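Local coordinates for protein thin, isoform D (Drosophila melanogaster, PDB 6XG7) that probably serves as a ubiquitin-protein ligase of the RING-NHL kind, this chain being its six-bladed NHL beta-propeller, a protein-binding domain, at residues W47-A52 with G282-A287; G97-R102 with W143-D148; H114-L119 with G137-P142; C156-H161 with H188-A193; G231-P236 with R256-N261. All coordinates share one frame; numbering follows the deposited sequence.

Contact 1: residues W47-A52 with G282-A287; sequences WPRGLA and GLEGVA
Glu284 is the first residue of strand 283-287 to reach segment 47-52, and its side chain touches along most of its length. Glu284 CB lies 3.4 Å from Arg49 O and CG rests on Pro48 O; a bend at chi2 (-78°) then swings the carboxylate alongside the Arg49 chain, which runs extended from CG to NE and points the same way. Glu284 OE2 comes to the edge of the guanidinium, near its plane, 2.9 Å from Arg49 NH1. Because the two flat groups are turned 79° against each other, this is a salt bridge through one weak hydrogen bond, not a paired one. Next, Gly285 N donates to Arg49 O (2.9 Å), coming from above the carbonyl plane. No side chain separates the backbones here, and Gly285 CA sits 4.4 Å from Gly50 CA, while Leu51 CD2 touches Gly285 O. At Val286 the spacing has opened enough to admit water: one water accepts from Leu51 N at 3.2 Å, and a second lies 2.9 Å from Val286 O, within reach of Leu51 O too. Ala287 closes the row, its CB against Ala52 CA and beside Leu51 CG. Glu284 OE2 also bridges to Arg237 and Arg299, and OE1 bonds Tyr191 OH, so three arginines and a phenol surround one buried carboxylate, which would probably keep it ionised and tie several propeller blades together near the axis.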
# COMPACT_ATOMS: atom_id res chain seq x y z
N TRP A 47 5.22 7.11 -12.66
CA TRP A 47 5.73 6.62 -11.39
C TRP A 47 4.63 6.39 -10.37
O TRP A 47 4.63 6.98 -9.28
CB TRP A 47 6.87 7.51 -10.86
CG TRP A 47 8.05 7.45 -11.84
CD1 TRP A 47 8.83 6.35 -12.13
CD2 TRP A 47 8.54 8.51 -12.69
NE1 TRP A 47 9.78 6.68 -13.08
CE2 TRP A 47 9.62 7.99 -13.44
CE3 TRP A 47 8.18 9.85 -12.86
CZ2 TRP A 47 10.32 8.76 -14.36
CZ3 TRP A 47 8.88 10.61 -13.78
CH2 TRP A 47 9.93 10.06 -14.52
N PRO A 48 3.68 5.52 -10.68
CA PRO A 48 2.63 5.19 -9.71
C PRO A 48 3.20 4.47 -8.49
O PRO A 48 4.20 3.77 -8.57
CB PRO A 48 1.71 4.27 -10.51
CG PRO A 48 2.62 3.60 -11.49
CD PRO A 48 3.67 4.62 -11.84
N ARG A 49 2.52 4.65 -7.36
CA ARG A 49 3.01 4.11 -6.09
C ARG A 49 1.94 3.27 -5.41
O ARG A 49 1.86 2.06 -5.65
CB ARG A 49 3.58 5.23 -5.22
CG ARG A 49 4.82 5.86 -5.87
CD ARG A 49 5.64 6.64 -4.89
NE ARG A 49 6.67 7.46 -5.54
CZ ARG A 49 7.96 7.16 -5.62
NH1 ARG A 49 8.45 6.03 -5.10
NH2 ARG A 49 8.79 8.01 -6.23
N GLY A 50 1.12 3.89 -4.56
CA GLY A 50 0.11 3.15 -3.85
C GLY A 50 -1.00 2.65 -4.76
O GLY A 50 -1.30 3.20 -5.81
N LEU A 51 -1.62 1.56 -4.31
CA LEU A 51 -2.73 0.93 -5.00
C LEU A 51 -3.75 0.49 -3.96
O LEU A 51 -3.40 0.07 -2.87
CB LEU A 51 -2.15 -0.32 -5.68
CG LEU A 51 -2.88 -1.10 -6.74
CD1 LEU A 51 -3.35 -0.17 -7.84
CD2 LEU A 51 -1.90 -2.15 -7.27
N ALA A 52 -5.02 0.54 -4.34
CA ALA A 52 -6.06 0.07 -3.45
C ALA A 52 -7.19 -0.51 -4.28
O ALA A 52 -7.32 -0.19 -5.45
CB ALA A 52 -6.61 1.20 -2.57
N GLY A 282 10.23 -2.17 -10.66
CA GLY A 282 10.29 -1.40 -9.43
C GLY A 282 8.96 -1.40 -8.71
O GLY A 282 8.17 -0.47 -8.84
N LEU A 283 8.71 -2.45 -7.92
CA LEU A 283 7.40 -2.63 -7.31
C LEU A 283 7.13 -1.62 -6.21
O LEU A 283 8.01 -1.27 -5.42
CB LEU A 283 7.32 -4.02 -6.69
CG LEU A 283 7.31 -5.19 -7.67
CD1 LEU A 283 7.31 -6.53 -6.94
CD2 LEU A 283 6.13 -5.08 -8.62
N GLU A 284 5.87 -1.18 -6.14
CA GLU A 284 5.38 -0.30 -5.08
C GLU A 284 4.19 -0.97 -4.41
O GLU A 284 4.35 -1.99 -3.74
CB GLU A 284 5.08 1.07 -5.67
CG GLU A 284 6.33 1.86 -6.05
CD GLU A 284 7.02 2.50 -4.85
OE1 GLU A 284 6.57 2.35 -3.70
OE2 GLU A 284 8.04 3.19 -5.08
N GLY A 285 2.99 -0.41 -4.57
CA GLY A 285 1.83 -0.93 -3.89
C GLY A 285 1.34 -2.26 -4.43
O GLY A 285 1.61 -2.66 -5.57
N VAL A 286 0.57 -2.96 -3.59
CA VAL A 286 -0.08 -4.21 -3.94
C VAL A 286 -1.46 -4.18 -3.30
O VAL A 286 -1.67 -3.54 -2.27
CB VAL A 286 0.76 -5.44 -3.51
CG1 VAL A 286 0.85 -5.53 -2.02
CG2 VAL A 286 0.22 -6.74 -4.10
N ALA A 287 -2.42 -4.85 -3.94
CA ALA A 287 -3.77 -4.93 -3.41
C ALA A 287 -4.42 -6.22 -3.91
O ALA A 287 -3.91 -6.87 -4.83
CB ALA A 287 -4.61 -3.70 -3.80
O HOH W 1 -0.76 -0.33 -1.88
O HOH W 2 -3.68 -2.27 -0.68

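Contact 2: residues G97-R102 with W143-D148; sequences GVAVNR and WGVTTD
Gly97 N donates to Trp143 O across 2.9 Å, the one direct hydrogen bond between the two segments and a weak, bent one. The same carbonyl oxygen receives a CA-H...O contact from Gly97 CA at 3.1 Å, so both groups of the glycine converge on a single acceptor. Beyond this point the strands run almost parallel, 7° apart, but 5.7 Å between axes, and water takes over the polar work. Thr147 OG1 stands at the centre of it: chi1 of 72° sets the hydroxyl between backbone N and carbonyl carbon, turned toward the neighbouring strand. Thr147 OG1 donates to one water at 2.7 Å, which in turn donates a hydrogen bond to Val100 O, and accepts from a second water, which also takes the N-H of Arg102 and donates to Asp148 O. Packing fills the stretch between the two polar ends. Ala99 CB rests on Val145 O at 3.5 Å and lies next to Thr146 CA. Val145 sends CG1 across to Gly97 C at 3.8 Å, and on toward Val98 N. Near the waters, Asn101 CB rests on Thr147 at both branches, 3.6 Å from OG1 and 4.0 Å from CG2. Near-parallel innermost strands of adjacent blades, lining a central channel, are a feature of the beta-propeller; this pair, linked partly through water, belongs to successive NHL repeats.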
# COMPACT_ATOMS: atom_id res chain seq x y z
N GLY A 97 0.80 6.51 -0.65
CA GLY A 97 -0.25 5.57 -0.33
C GLY A 97 -1.65 6.08 -0.59
O GLY A 97 -1.95 7.27 -0.51
N VAL A 98 -2.53 5.14 -0.92
CA VAL A 98 -3.96 5.39 -1.04
C VAL A 98 -4.70 4.19 -0.47
O VAL A 98 -4.26 3.04 -0.61
CB VAL A 98 -4.39 5.68 -2.50
CG1 VAL A 98 -4.10 4.52 -3.42
CG2 VAL A 98 -5.88 6.08 -2.56
N ALA A 99 -5.84 4.46 0.17
CA ALA A 99 -6.73 3.44 0.70
C ALA A 99 -8.17 3.88 0.48
O ALA A 99 -8.45 5.07 0.31
CB ALA A 99 -6.50 3.19 2.19
N VAL A 100 -9.08 2.92 0.49
CA VAL A 100 -10.51 3.18 0.46
C VAL A 100 -11.10 2.56 1.71
O VAL A 100 -10.84 1.39 2.00
CB VAL A 100 -11.19 2.65 -0.81
CG1 VAL A 100 -12.66 3.06 -0.81
CG2 VAL A 100 -10.49 3.17 -2.06
N ASN A 101 -11.91 3.32 2.44
CA ASN A 101 -12.46 2.82 3.69
C ASN A 101 -13.83 2.17 3.50
O ASN A 101 -14.35 2.04 2.38
CB ASN A 101 -12.44 3.89 4.78
CG ASN A 101 -13.52 4.93 4.62
OD1 ASN A 101 -14.40 4.85 3.76
ND2 ASN A 101 -13.48 5.92 5.50
N ARG A 102 -14.43 1.77 4.62
CA ARG A 102 -15.66 0.99 4.61
C ARG A 102 -16.86 1.74 4.05
O ARG A 102 -17.84 1.10 3.68
CB ARG A 102 -15.98 0.53 6.04
N TRP A 143 3.61 7.63 4.02
CA TRP A 143 3.75 6.79 2.85
C TRP A 143 2.54 5.87 2.72
O TRP A 143 1.51 6.28 2.17
CB TRP A 143 5.09 6.05 2.86
CG TRP A 143 5.52 5.61 1.48
CD1 TRP A 143 4.99 4.59 0.73
CD2 TRP A 143 6.54 6.20 0.66
NE1 TRP A 143 5.61 4.51 -0.48
CE2 TRP A 143 6.56 5.48 -0.55
CE3 TRP A 143 7.42 7.26 0.84
CZ2 TRP A 143 7.44 5.79 -1.59
CZ3 TRP A 143 8.31 7.56 -0.20
CH2 TRP A 143 8.31 6.82 -1.39
N GLY A 144 2.60 4.66 3.25
CA GLY A 144 1.43 3.80 3.21
C GLY A 144 0.34 4.25 4.16
O GLY A 144 0.60 4.83 5.22
N VAL A 145 -0.90 3.96 3.78
CA VAL A 145 -2.07 4.25 4.60
C VAL A 145 -3.08 3.13 4.40
O VAL A 145 -3.22 2.58 3.31
CB VAL A 145 -2.63 5.65 4.27
CG1 VAL A 145 -3.13 5.74 2.84
CG2 VAL A 145 -3.71 6.03 5.27
N THR A 146 -3.76 2.76 5.48
CA THR A 146 -4.83 1.78 5.41
C THR A 146 -5.85 2.08 6.49
O THR A 146 -5.66 2.97 7.33
CB THR A 146 -4.27 0.35 5.50
OG1 THR A 146 -5.28 -0.58 5.08
CG2 THR A 146 -3.82 0.04 6.93
N THR A 147 -6.96 1.34 6.46
CA THR A 147 -8.04 1.52 7.42
C THR A 147 -8.53 0.17 7.91
O THR A 147 -8.33 -0.86 7.27
CB THR A 147 -9.23 2.32 6.83
OG1 THR A 147 -9.96 1.52 5.89
CG2 THR A 147 -8.76 3.61 6.19
N ASP A 148 -9.18 0.19 9.07
CA ASP A 148 -9.78 -1.02 9.63
C ASP A 148 -11.31 -0.98 9.51
O ASP A 148 -11.90 -0.03 8.98
CB ASP A 148 -9.28 -1.28 11.05
CG ASP A 148 -9.79 -0.27 12.07
OD1 ASP A 148 -10.73 0.48 11.79
OD2 ASP A 148 -9.23 -0.25 13.19
O HOH W 3 -8.57 0.52 3.78
O HOH W 4 -12.60 1.40 6.84

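Contact 3: residues H114-L119 with G137-P142; sequences HRIQVL and GKFNYP
His114 and Phe139 bring the two backbones nearest, CA to CA 5.4 Å, and no backbone-to-backbone hydrogen bond joins the segments. Strand 115-119 then runs away from the irregular 137-142, so the touching is confined to its beginning. His114 and Tyr141 both have left-handed backbone conformations, and their side chains lie next to each other, pointing the same way. His114 ND1 accepts from Tyr141 N at 3.0 Å (155° at the hydrogen), with the donor in the imidazole plane; that nitrogen therefore carries no proton. The bond also helps fix the ring's rotation, with His114 CE1 over one face of the phenol, 3.4 Å from Tyr141 CD1, in a T-shaped pair with planes 66° apart. Deeper in, the Phe139 ring presents its edge to a carbonyl, CD2 lying 3.5 Å from His114 O, while CZ meets Ile116 CG1 at 3.8 Å, the two side chains crossing at about a right angle. Pro142 lies between these groups: CD on His114 CA, CG over Arg115 N, CB by Ile116 CD1. Ile116, Phe139 and Pro142 all pack on Val155 of strand 153-157, so the loop leading into strand 142-147 is wedged between strand 115-119 of one blade and the second strand of the next.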
# COMPACT_ATOMS: atom_id res chain seq x y z
N HIS A 114 3.23 16.24 3.75
CA HIS A 114 3.31 15.71 5.11
C HIS A 114 1.95 15.76 5.79
O HIS A 114 1.81 16.20 6.94
CB HIS A 114 4.39 16.41 5.91
CG HIS A 114 5.72 16.35 5.23
ND1 HIS A 114 6.58 15.29 5.38
CD2 HIS A 114 6.30 17.21 4.36
CE1 HIS A 114 7.65 15.50 4.63
NE2 HIS A 114 7.51 16.66 4.01
N ARG A 115 0.94 15.23 5.10
CA ARG A 115 -0.42 15.24 5.61
C ARG A 115 -1.18 14.08 4.99
O ARG A 115 -0.77 13.49 3.99
CB ARG A 115 -1.13 16.57 5.31
CG ARG A 115 -1.36 16.78 3.83
CD ARG A 115 -1.95 18.14 3.50
NE ARG A 115 -2.07 18.35 2.05
CZ ARG A 115 -2.58 19.44 1.48
NH1 ARG A 115 -3.07 20.42 2.23
NH2 ARG A 115 -2.60 19.54 0.16
N ILE A 116 -2.33 13.78 5.60
CA ILE A 116 -3.33 12.86 5.08
C ILE A 116 -4.52 13.68 4.60
O ILE A 116 -4.92 14.64 5.27
CB ILE A 116 -3.79 11.88 6.17
CG1 ILE A 116 -2.61 11.12 6.81
CG2 ILE A 116 -4.83 10.91 5.61
CD1 ILE A 116 -1.73 10.40 5.84
N GLN A 117 -5.12 13.26 3.48
CA GLN A 117 -6.37 13.84 3.02
C GLN A 117 -7.45 12.76 2.91
O GLN A 117 -7.17 11.63 2.53
CB GLN A 117 -6.22 14.58 1.69
CG GLN A 117 -5.30 15.77 1.76
CD GLN A 117 -5.38 16.63 0.53
OE1 GLN A 117 -6.43 17.15 0.18
NE2 GLN A 117 -4.26 16.77 -0.16
N VAL A 118 -8.66 13.14 3.30
CA VAL A 118 -9.83 12.30 3.18
C VAL A 118 -10.78 12.94 2.17
O VAL A 118 -11.13 14.12 2.31
CB VAL A 118 -10.53 12.10 4.53
CG1 VAL A 118 -11.72 11.19 4.38
CG2 VAL A 118 -9.57 11.58 5.58
N LEU A 119 -11.19 12.17 1.17
CA LEU A 119 -12.11 12.63 0.15
C LEU A 119 -13.33 11.72 0.13
O LEU A 119 -13.23 10.54 0.47
CB LEU A 119 -11.42 12.68 -1.21
CG LEU A 119 -10.13 13.54 -1.24
CD1 LEU A 119 -8.91 12.64 -1.16
CD2 LEU A 119 -10.08 14.43 -2.47
N GLY A 137 0.67 13.29 15.55
CA GLY A 137 -0.15 13.88 14.51
C GLY A 137 0.60 14.64 13.44
O GLY A 137 -0.03 15.18 12.53
N LYS A 138 1.92 14.73 13.55
CA LYS A 138 2.76 15.30 12.51
C LYS A 138 3.58 14.19 11.88
O LYS A 138 3.83 13.15 12.50
CB LYS A 138 3.65 16.39 13.09
CG LYS A 138 2.86 17.62 13.54
CD LYS A 138 3.76 18.78 13.83
CE LYS A 138 2.94 19.96 14.32
NZ LYS A 138 3.81 21.13 14.58
N PHE A 139 3.99 14.40 10.63
CA PHE A 139 4.63 13.37 9.83
C PHE A 139 5.95 13.86 9.23
O PHE A 139 6.16 15.05 8.97
CB PHE A 139 3.76 12.95 8.64
CG PHE A 139 2.37 12.52 9.01
CD1 PHE A 139 2.16 11.27 9.55
CD2 PHE A 139 1.28 13.33 8.81
CE1 PHE A 139 0.88 10.84 9.89
CE2 PHE A 139 0.01 12.91 9.14
CZ PHE A 139 -0.18 11.65 9.69
N ASN A 140 6.81 12.89 8.94
CA ASN A 140 7.93 13.11 8.04
C ASN A 140 7.81 12.05 6.95
O ASN A 140 8.31 10.94 7.09
CB ASN A 140 9.28 13.05 8.75
CG ASN A 140 9.66 14.36 9.39
OD1 ASN A 140 9.70 15.40 8.74
ND2 ASN A 140 9.97 14.31 10.68
N TYR A 141 7.13 12.43 5.88
CA TYR A 141 6.91 11.63 4.67
C TYR A 141 5.95 10.48 4.96
O TYR A 141 6.34 9.31 5.00
CB TYR A 141 8.22 11.10 4.07
CG TYR A 141 9.22 12.20 3.85
CD1 TYR A 141 9.16 13.06 2.74
CD2 TYR A 141 10.23 12.42 4.77
CE1 TYR A 141 10.07 14.09 2.57
CE2 TYR A 141 11.13 13.44 4.62
CZ TYR A 141 11.06 14.27 3.52
OH TYR A 141 11.99 15.27 3.41
N PRO A 142 4.67 10.78 5.16
CA PRO A 142 3.69 9.70 5.26
C PRO A 142 3.64 8.96 3.94
O PRO A 142 3.65 9.56 2.86
CB PRO A 142 2.38 10.43 5.54
CG PRO A 142 2.54 11.76 4.86
CD PRO A 142 4.02 12.10 5.02

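Contact 4: residues C156-H161 with H188-A193; sequences CDKENH and HPHYIA
His161 and His188 join two successive NHL blades of the propeller: His188 N donates to His161 ND1 at 3.1 Å, in the imidazole plane and practically straight (179°). Both histidines, like Cys156, have a second conformer, so this describes one state. Two further contacts come over ring faces. Lys158 runs alongside His190, and Lys158 CD lies over the imidazole face, 3.8 Å from the His190 ring centroid, a CH-pi contact. Glu159 OE2 stands over one face of His188, 3.5 Å from CE1, its carboxylate steeply turned to the ring (79°). Cys156, at the inner end, touches no ring: its CB meets His190 O, and Cys156 SG packs against Ile192 CB at 3.5 Å.

One step out, bends at chi3 and chi4 curl Lys158 round, bringing NZ to Glu159 OE2 in a 2.9 Å salt bridge that holds the carboxylate near His188. His190 ND1 bonds Ser205 OG and, weakly, the carbonyl oxygen of His188, two residues earlier, which steadies the ring under the lysine. Further back, the 3-10 turn 158-160 is fastened by Asn160 ND2 donating to Asp157 OD2 at 2.9 Å, on the syn side, and by His161 N bonding Lys158 O; Asp157 is itself bridged to Arg162. Pro189 O, 3.3 Å from Lys158 CG and close to CB as well, is buried against this aliphatic chain with no hydrogen-bond partner in the model.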
# COMPACT_ATOMS: atom_id res chain seq x y z
N CYS A 156 1.85 4.77 7.80
CA CYS A 156 3.36 4.60 7.86
C CYS A 156 4.14 5.95 7.70
O CYS A 156 4.11 6.62 6.66
CB CYS A 156 3.86 3.72 6.73
SG CYS A 156 3.55 2.00 6.98
N ASP A 157 4.64 6.41 8.82
CA ASP A 157 5.26 7.73 8.92
C ASP A 157 6.75 7.48 8.74
O ASP A 157 7.49 7.27 9.70
CB ASP A 157 4.92 8.29 10.30
CG ASP A 157 5.43 9.68 10.52
OD1 ASP A 157 6.02 10.26 9.59
OD2 ASP A 157 5.23 10.18 11.65
N LYS A 158 7.17 7.47 7.47
CA LYS A 158 8.38 6.74 7.08
C LYS A 158 9.62 7.25 7.80
O LYS A 158 10.36 6.46 8.40
CB LYS A 158 8.56 6.84 5.56
CG LYS A 158 9.78 6.09 5.07
CD LYS A 158 9.87 6.10 3.56
CE LYS A 158 10.40 7.41 3.00
NZ LYS A 158 11.89 7.57 3.12
N GLU A 159 9.89 8.55 7.73
CA GLU A 159 11.13 9.05 8.31
C GLU A 159 11.04 9.26 9.82
O GLU A 159 12.05 9.59 10.44
CB GLU A 159 11.62 10.30 7.58
CG GLU A 159 12.23 9.98 6.23
CD GLU A 159 13.33 8.95 6.33
OE1 GLU A 159 14.27 9.17 7.12
OE2 GLU A 159 13.21 7.91 5.65
N ASN A 160 9.87 9.06 10.42
CA ASN A 160 9.78 8.98 11.87
C ASN A 160 9.78 7.54 12.37
O ASN A 160 9.62 7.31 13.57
CB ASN A 160 8.54 9.73 12.38
CG ASN A 160 8.66 11.23 12.22
OD1 ASN A 160 9.75 11.80 12.23
ND2 ASN A 160 7.52 11.88 12.06
N HIS A 161 9.96 6.57 11.47
CA HIS A 161 10.12 5.15 11.81
C HIS A 161 8.99 4.66 12.72
O HIS A 161 9.19 3.93 13.69
CB HIS A 161 11.51 4.88 12.37
CG HIS A 161 12.60 5.42 11.49
ND1 HIS A 161 12.84 4.93 10.22
CD2 HIS A 161 13.48 6.44 11.68
CE1 HIS A 161 13.84 5.61 9.68
NE2 HIS A 161 14.24 6.53 10.54
N HIS A 188 12.67 2.86 7.86
CA HIS A 188 12.08 3.27 6.59
C HIS A 188 10.87 2.41 6.23
O HIS A 188 10.82 1.87 5.11
CB HIS A 188 13.08 3.16 5.43
CG HIS A 188 14.24 4.10 5.51
ND1 HIS A 188 14.66 4.86 4.43
CD2 HIS A 188 15.09 4.39 6.52
CE1 HIS A 188 15.71 5.58 4.78
NE2 HIS A 188 15.99 5.31 6.04
N PRO A 189 9.89 2.26 7.11
CA PRO A 189 8.69 1.49 6.75
C PRO A 189 7.94 2.23 5.66
O PRO A 189 7.82 3.46 5.68
CB PRO A 189 7.90 1.46 8.06
CG PRO A 189 8.27 2.79 8.72
CD PRO A 189 9.73 2.95 8.41
N HIS A 190 7.43 1.47 4.68
CA HIS A 190 6.73 2.06 3.55
C HIS A 190 5.23 1.76 3.52
O HIS A 190 4.45 2.69 3.43
CB HIS A 190 7.36 1.62 2.22
CG HIS A 190 8.64 2.34 1.88
ND1 HIS A 190 9.83 2.05 2.50
CD2 HIS A 190 8.90 3.34 1.02
CE1 HIS A 190 10.78 2.82 2.02
NE2 HIS A 190 10.24 3.62 1.11
N TYR A 191 4.82 0.51 3.53
CA TYR A 191 3.42 0.17 3.33
C TYR A 191 2.87 -0.63 4.51
O TYR A 191 3.61 -1.12 5.37
CB TYR A 191 3.23 -0.56 2.00
CG TYR A 191 3.47 0.31 0.78
CD1 TYR A 191 2.44 1.08 0.25
CD2 TYR A 191 4.71 0.36 0.15
CE1 TYR A 191 2.64 1.87 -0.87
CE2 TYR A 191 4.92 1.15 -0.98
CZ TYR A 191 3.87 1.90 -1.48
OH TYR A 191 4.04 2.69 -2.60
N ILE A 192 1.54 -0.73 4.53
CA ILE A 192 0.83 -1.20 5.71
C ILE A 192 -0.50 -1.82 5.31
O ILE A 192 -1.15 -1.41 4.34
CB ILE A 192 0.66 -0.03 6.72
CG1 ILE A 192 0.07 -0.47 8.05
CG2 ILE A 192 -0.17 1.11 6.09
CD1 ILE A 192 0.27 0.62 9.11
N ALA A 193 -0.94 -2.79 6.10
CA ALA A 193 -2.24 -3.43 5.93
C ALA A 193 -2.73 -3.83 7.32
O ALA A 193 -1.93 -4.06 8.22
CB ALA A 193 -2.15 -4.67 5.03

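Contact 5: residues G231-P236 with R256-N261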
# COMPACT_ATOMS: atom_id res chain seq x y z
N GLY A 231 10.54 -16.74 0.95
CA GLY A 231 10.32 -16.26 2.29
C GLY A 231 11.32 -15.24 2.80
O GLY A 231 11.20 -14.80 3.95
N GLN A 232 12.29 -14.85 1.98
CA GLN A 232 13.24 -13.79 2.29
C GLN A 232 12.96 -12.61 1.38
O GLN A 232 12.40 -12.76 0.29
CB GLN A 232 14.67 -14.28 2.06
CG GLN A 232 15.02 -15.48 2.91
CD GLN A 232 16.44 -15.93 2.69
OE1 GLN A 232 16.93 -15.96 1.56
NE2 GLN A 232 17.13 -16.28 3.78
N PHE A 233 13.36 -11.41 1.84
CA PHE A 233 13.05 -10.18 1.12
C PHE A 233 14.30 -9.35 0.90
O PHE A 233 15.29 -9.45 1.63
CB PHE A 233 12.07 -9.29 1.91
CG PHE A 233 10.80 -9.96 2.32
CD1 PHE A 233 9.91 -10.43 1.39
CD2 PHE A 233 10.49 -10.09 3.65
CE1 PHE A 233 8.72 -11.03 1.77
CE2 PHE A 233 9.31 -10.70 4.04
CZ PHE A 233 8.42 -11.16 3.09
N LYS A 234 14.21 -8.46 -0.09
CA LYS A 234 15.13 -7.34 -0.26
C LYS A 234 14.28 -6.09 -0.46
O LYS A 234 13.61 -5.96 -1.49
CB LYS A 234 16.07 -7.56 -1.43
CG LYS A 234 17.10 -8.65 -1.17
CD LYS A 234 18.17 -8.24 -0.16
N PHE A 235 14.30 -5.19 0.53
CA PHE A 235 13.60 -3.91 0.44
C PHE A 235 12.13 -4.09 0.07
O PHE A 235 11.65 -3.51 -0.91
CB PHE A 235 14.29 -2.96 -0.53
CG PHE A 235 15.71 -2.62 -0.16
CD1 PHE A 235 15.98 -1.81 0.93
CD2 PHE A 235 16.76 -3.10 -0.91
CE1 PHE A 235 17.27 -1.49 1.27
CE2 PHE A 235 18.06 -2.79 -0.57
CZ PHE A 235 18.31 -1.98 0.52
N PRO A 236 11.37 -4.84 0.86
CA PRO A 236 9.95 -5.03 0.55
C PRO A 236 9.20 -3.70 0.57
O PRO A 236 9.53 -2.80 1.35
CB PRO A 236 9.45 -5.98 1.64
CG PRO A 236 10.41 -5.73 2.81
CD PRO A 236 11.74 -5.42 2.17
N ARG A 256 9.62 -9.48 -7.38
CA ARG A 256 8.67 -10.57 -7.28
C ARG A 256 7.61 -10.26 -6.23
O ARG A 256 7.80 -9.43 -5.34
CB ARG A 256 9.37 -11.88 -6.93
CG ARG A 256 9.98 -11.90 -5.55
CD ARG A 256 10.83 -13.12 -5.31
NE ARG A 256 11.44 -13.08 -3.99
CZ ARG A 256 12.16 -14.06 -3.47
NH1 ARG A 256 12.35 -15.17 -4.17
NH2 ARG A 256 12.68 -13.93 -2.26
N ILE A 257 6.48 -10.95 -6.36
CA ILE A 257 5.42 -10.96 -5.35
C ILE A 257 5.56 -12.26 -4.57
O ILE A 257 5.79 -13.32 -5.17
CB ILE A 257 4.03 -10.89 -6.02
CG1 ILE A 257 3.87 -9.58 -6.80
CG2 ILE A 257 2.93 -11.09 -5.00
CD1 ILE A 257 4.13 -8.35 -6.05
N GLN A 258 5.43 -12.18 -3.25
CA GLN A 258 5.36 -13.37 -2.41
C GLN A 258 4.04 -13.39 -1.66
O GLN A 258 3.53 -12.34 -1.25
CB GLN A 258 6.53 -13.42 -1.43
CG GLN A 258 7.87 -13.55 -2.08
CD GLN A 258 8.92 -13.94 -1.09
OE1 GLN A 258 8.87 -15.01 -0.51
NE2 GLN A 258 9.90 -13.06 -0.89
N ILE A 259 3.48 -14.59 -1.50
CA ILE A 259 2.23 -14.81 -0.80
C ILE A 259 2.52 -15.72 0.38
O ILE A 259 3.25 -16.71 0.24
CB ILE A 259 1.18 -15.48 -1.71
CG1 ILE A 259 1.07 -14.73 -3.04
CG2 ILE A 259 -0.18 -15.57 -0.99
CD1 ILE A 259 0.11 -15.40 -4.04
N PHE A 260 1.93 -15.39 1.54
CA PHE A 260 2.11 -16.14 2.77
C PHE A 260 0.75 -16.57 3.29
O PHE A 260 -0.24 -15.84 3.15
CB PHE A 260 2.81 -15.26 3.83
CG PHE A 260 4.18 -14.86 3.40
CD1 PHE A 260 4.37 -13.76 2.58
CD2 PHE A 260 5.28 -15.62 3.77
CE1 PHE A 260 5.62 -13.42 2.14
CE2 PHE A 260 6.54 -15.29 3.32
CZ PHE A 260 6.71 -14.19 2.50
N ASN A 261 0.71 -17.76 3.88
CA ASN A 261 -0.46 -18.20 4.62
C ASN A 261 -0.68 -17.28 5.81
O ASN A 261 0.22 -16.55 6.22
CB ASN A 261 -0.24 -19.62 5.10
CG ASN A 261 -0.03 -20.58 3.96
OD1 ASN A 261 -0.91 -20.75 3.12
ND2 ASN A 261 1.14 -21.21 3.92
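Gly231 and Gln258 are the nearest backbone pair, yet their CA atoms are 7.4 Å apart, and the loop passes strand 256-260 with side chains bridging the gap. Every second residue of the strand contributes. Gln258 does most, reaching over on a chain extended beyond CG: OE1 accepts from Gly231 N at 2.8 Å, with the donor in the carbonyl plane on a lone pair, while NE2 donates to Gln232 O at 2.8 Å in its own amide plane. Gripped at both ends, the amide has its rotation fixed, and its O and N are told apart by their partners. Arg256 stretches out beside it, one guanidinium face toward Gln258 OE1, and places NH2 2.8 Å from the same Gln232 O. The two donors arrive from opposite faces of that carbonyl's plane, so the oxygen is held from both. Next to the polar row comes an aromatic pair, with Phe233 CZ touching Phe260 CZ at 3.5 Å; the rings meet rim to rim, planes 64° apart, neither over the other's face. Phe260 turns its edge to Gly231 CA. Asp251 OD2, on adjoining strand 247-251, takes both Arg256 NE and Gln258 NE2 and thus backs the pair that grips the loop. Strand 256-260 lies between strands 247-251 and 266-273 of its blade, and the loop it holds is the one leading from strand 219-223 in to the innermost strand, 239-241.

Overall arrangement
Contacts 1, 2 and 4 follow the inner face of the ring, with contact 1 joining the first and last NHL repeats and enclosing all the others along the chain. Their centres lie 13 to 14 Å apart, and they touch: Tyr191 links contact 4 to contact 1, and Gly144 N of contact 2 bonds His190 O of contact 4 (2.7 Å). Contact 3 sits further out, yet meets contact 4 through Asn140 N and Asp157 OD1 (2.8 Å). Contact 5, about 27 Å from contact 3 centre to centre, packs its Arg256 and Ile257 on Leu283 of contact 1. Probably from the crystallisation liquor, sulfate lies near the side chains of Thr146 and Ala52, tetraethylene glycol near that of Thr147, about 4 to 5 Å away.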